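Local coordinates for protein polysaccharide deacetylase (Streptococcus pyogenes, PDB 6DQ3) that removes N-acetyl groups from the cell wall linkage unit of streptococcal rhamnopolysaccharides as a zinc metalloenzyme of carbohydrate esterase family 4, at residues D82-A87 with K121-V126. Numbering follows the deposited sequence.
Sequences DFYNVA and KEMKQV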
ATOM      1  N   ASP A  82      -9.744   9.958  -2.736  1.00 28.26           N
ATOM      2  CA  ASP A  82     -10.367   9.676  -1.447  1.00 28.03           C
ATOM      3  C   ASP A  82      -9.332   9.325  -0.379  1.00 32.45           C
ATOM      4  O   ASP A  82      -9.641   9.417   0.812  1.00 27.55           O
ATOM      5  CB  ASP A  82     -11.423   8.561  -1.564  1.00 29.85           C
ATOM      6  CG  ASP A  82     -10.845   7.214  -1.999  1.00 35.49           C
ATOM      7  OD1 ASP A  82      -9.638   7.121  -2.297  1.00 29.87           O
ATOM      8  OD2 ASP A  82     -11.617   6.232  -2.037  1.00 32.73           O
ATOM      9  N   PHE A  83      -8.111   8.933  -0.763  1.00 27.97           N
ATOM     10  CA  PHE A  83      -7.077   8.723   0.247  1.00 29.49           C
ATOM     11  C   PHE A  83      -6.737  10.033   0.951  1.00 29.21           C
ATOM     12  O   PHE A  83      -6.533  10.060   2.170  1.00 30.12           O
ATOM     13  CB  PHE A  83      -5.819   8.103  -0.375  1.00 26.93           C
ATOM     14  CG  PHE A  83      -4.727   7.851   0.628  1.00 27.87           C
ATOM     15  CD1 PHE A  83      -4.748   6.721   1.432  1.00 29.84           C
ATOM     16  CD2 PHE A  83      -3.694   8.763   0.793  1.00 27.09           C
ATOM     17  CE1 PHE A  83      -3.749   6.499   2.370  1.00 30.71           C
ATOM     18  CE2 PHE A  83      -2.697   8.544   1.725  1.00 30.62           C
ATOM     19  CZ  PHE A  83      -2.726   7.416   2.515  1.00 30.92           C
ATOM     20  N   TYR A  84      -6.696  11.136   0.203  1.00 30.61           N
ATOM     21  CA  TYR A  84      -6.449  12.443   0.804  1.00 31.04           C
ATOM     22  C   TYR A  84      -7.696  13.017   1.467  1.00 32.69           C
ATOM     23  O   TYR A  84      -7.607  13.609   2.551  1.00 29.00           O
ATOM     24  CB  TYR A  84      -5.938  13.408  -0.263  1.00 32.40           C
ATOM     25  CG  TYR A  84      -5.698  14.815   0.212  1.00 32.84           C
ATOM     26  CD1 TYR A  84      -4.598  15.124   0.998  1.00 31.41           C
ATOM     27  CD2 TYR A  84      -6.551  15.849  -0.157  1.00 31.13           C
ATOM     28  CE1 TYR A  84      -4.364  16.413   1.423  1.00 34.12           C
ATOM     29  CE2 TYR A  84      -6.322  17.144   0.258  1.00 33.13           C
ATOM     30  CZ  TYR A  84      -5.227  17.420   1.050  1.00 39.11           C
ATOM     31  OH  TYR A  84      -4.990  18.706   1.471  1.00 39.46           O
ATOM     32  N   ASN A  85      -8.862  12.871   0.832  1.00 34.56           N
ATOM     33  CA  ASN A  85     -10.061  13.514   1.358  1.00 35.50           C
ATOM     34  C   ASN A  85     -10.657  12.759   2.540  1.00 34.71           C
ATOM     35  O   ASN A  85     -11.243  13.378   3.433  1.00 31.93           O
ATOM     36  CB  ASN A  85     -11.143  13.637   0.279  1.00 36.52           C
ATOM     37  CG  ASN A  85     -10.810  14.662  -0.785  1.00 35.44           C
ATOM     38  OD1 ASN A  85     -10.093  15.633  -0.538  1.00 37.05           O
ATOM     39  ND2 ASN A  85     -11.350  14.457  -1.980  1.00 37.57           N
ATOM     40  N   VAL A  86     -10.541  11.434   2.558  1.00 32.42           N
ATOM     41  CA  VAL A  86     -11.259  10.626   3.534  1.00 33.38           C
ATOM     42  C   VAL A  86     -10.291   9.870   4.440  1.00 33.99           C
ATOM     43  O   VAL A  86     -10.323  10.034   5.663  1.00 34.34           O
ATOM     44  CB  VAL A  86     -12.226   9.661   2.820  1.00 30.18           C
ATOM     45  CG1 VAL A  86     -13.069   8.893   3.821  1.00 36.08           C
ATOM     46  CG2 VAL A  86     -13.118  10.426   1.839  1.00 32.01           C
ATOM     47  N   ALA A  87      -9.416   9.051   3.854  1.00 30.60           N
ATOM     48  CA  ALA A  87      -8.576   8.182   4.677  1.00 33.37           C
ATOM     49  C   ALA A  87      -7.579   8.982   5.510  1.00 31.20           C
ATOM     50  O   ALA A  87      -7.374   8.687   6.694  1.00 28.38           O
ATOM     51  CB  ALA A  87      -7.848   7.167   3.793  1.00 28.41           C
ATOM     52  N   LYS A 121       3.147  15.901  -0.777  1.00 30.86           N
ATOM     53  CA  LYS A 121       4.126  16.611   0.038  1.00 36.12           C
ATOM     54  C   LYS A 121       3.547  16.976   1.400  1.00 38.03           C
ATOM     55  O   LYS A 121       4.244  16.902   2.420  1.00 37.45           O
ATOM     56  CB  LYS A 121       4.613  17.858  -0.700  1.00 40.41           C
ATOM     57  CG  LYS A 121       5.366  17.554  -1.995  1.00 42.39           C
ATOM     58  CD  LYS A 121       5.700  18.833  -2.758  1.00 46.83           C
ATOM     59  CE  LYS A 121       6.540  18.539  -3.996  1.00 51.22           C
ATOM     60  NZ  LYS A 121       6.934  19.792  -4.701  1.00 55.66           N
ATOM     61  N   GLU A 122       2.268  17.362   1.438  1.00 38.45           N
ATOM     62  CA  GLU A 122       1.616  17.646   2.712  1.00 38.31           C
ATOM     63  C   GLU A 122       1.553  16.394   3.575  1.00 39.13           C
ATOM     64  O   GLU A 122       1.897  16.422   4.762  1.00 37.57           O
ATOM     65  CB  GLU A 122       0.208  18.200   2.474  1.00 39.39           C
ATOM     66  CG  GLU A 122      -0.602  18.401   3.751  1.00 38.12           C
ATOM     67  CD  GLU A 122      -2.073  18.736   3.505  1.00 40.90           C
ATOM     68  OE1 GLU A 122      -2.440  19.096   2.366  1.00 39.61           O
ATOM     69  OE2 GLU A 122      -2.863  18.633   4.467  1.00 41.15           O
ATOM     70  N   MET A 123       1.121  15.276   2.984  1.00 37.27           N
ATOM     71  CA  MET A 123       0.861  14.070   3.759  1.00 34.59           C
ATOM     72  C   MET A 123       2.145  13.422   4.264  1.00 34.91           C
ATOM     73  O   MET A 123       2.133  12.773   5.315  1.00 34.72           O
ATOM     74  CB  MET A 123       0.058  13.078   2.915  1.00 32.79           C
ATOM     75  CG  MET A 123      -1.402  13.478   2.714  1.00 34.26           C
ATOM     76  SD  MET A 123      -2.400  12.215   1.890  1.00 31.61           S
ATOM     77  CE  MET A 123      -1.894  12.416   0.188  1.00 27.12           C
ATOM     78  N   LYS A 124       3.256  13.584   3.538  1.00 36.65           N
ATOM     79  CA  LYS A 124       4.520  13.010   3.988  1.00 36.03           C
ATOM     80  C   LYS A 124       4.969  13.604   5.315  1.00 38.96           C
ATOM     81  O   LYS A 124       5.701  12.953   6.070  1.00 38.67           O
ATOM     82  CB  LYS A 124       5.611  13.226   2.937  1.00 34.43           C
ATOM     83  CG  LYS A 124       5.504  12.331   1.718  1.00 33.68           C
ATOM     84  CD  LYS A 124       6.648  12.585   0.737  1.00 37.22           C
ATOM     85  CE  LYS A 124       8.006  12.223   1.334  1.00 38.71           C
ATOM     86  NZ  LYS A 124       9.110  12.321   0.336  1.00 43.30           N
ATOM     87  N   GLN A 125       4.561  14.836   5.617  1.00 37.25           N
ATOM     88  CA  GLN A 125       4.962  15.464   6.868  1.00 42.52           C
ATOM     89  C   GLN A 125       4.137  14.987   8.053  1.00 41.03           C
ATOM     90  O   GLN A 125       4.461  15.340   9.192  1.00 41.17           O
ATOM     91  CB  GLN A 125       4.864  16.984   6.736  1.00 48.55           C
ATOM     92  CG  GLN A 125       5.837  17.557   5.720  1.00 53.98           C
ATOM     93  CD  GLN A 125       5.674  19.047   5.531  1.00 62.78           C
ATOM     94  OE1 GLN A 125       4.601  19.599   5.767  1.00 65.92           O
ATOM     95  NE2 GLN A 125       6.742  19.709   5.103  1.00 67.47           N
ATOM     96  N   VAL A 126       3.099  14.184   7.821  1.00 40.95           N
ATOM     97  CA  VAL A 126       2.272  13.683   8.911  1.00 41.02           C
ATOM     98  C   VAL A 126       2.055  12.184   8.740  1.00 43.71           C
ATOM     99  O   VAL A 126       0.933  11.687   8.885  1.00 45.17           O
ATOM    100  CB  VAL A 126       0.929  14.435   8.984  1.00 41.84           C
ATOM    101  CG1 VAL A 126       0.226  14.164  10.311  1.00 40.50           C
ATOM    102  CG2 VAL A 126       1.148  15.934   8.786  1.00 42.69           C
TER
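Met123 reaches from helix 117-124 to the rings of Phe83 and Tyr84 on helix 81-93, a double Met-aromatic contact between helices of consecutive beta-alpha-beta crossovers in the polysaccharide deacetylase domain: helix 81-93 lies between parallel strands 71-77 and 98-102, helix 117-124 between 98-102 and 128-132. The helices keep their backbones apart, the CA atoms of Tyr84 and Met123 being 8.1 Å from each other, so side chains alone make the junction, which buries 208 Å² in total.

Sulfur-aromatic geometry differs at the two rings. SD of Met123 lies 3.7 Å from CE2 of Phe83 and approaches that ring obliquely. SD of Met123 is also 3.8 Å from CD1 of Tyr84 and sits at the edge of that ring, in its plane. Met123 runs extended as far as SD and then bends at chi3, which brings its methyl CE to 3.9 Å from CD1 of Tyr84. Phe83 also meets Phe76 of strand 71-77 edge-to-face and touches Met128, while Met123 rests on Phe130; with Met128 and Phe130 both in strand 128-132, these contacts seat the two side chains on the sheet.

The polar component lies at the more exposed side of the contact. CG of Tyr84 lies anti to the backbone N (chi1 177°), which carries the hydroxyl across to helix 117-124, where the extended Glu122 side chain meets it. The carboxylate stands almost perpendicular to the ring, their planes 87° apart. Tyr84 OH donates a hydrogen bond of 2.7 Å to OE1 of Glu122, meeting that oxygen on its syn side and 22° out of the carboxylate plane.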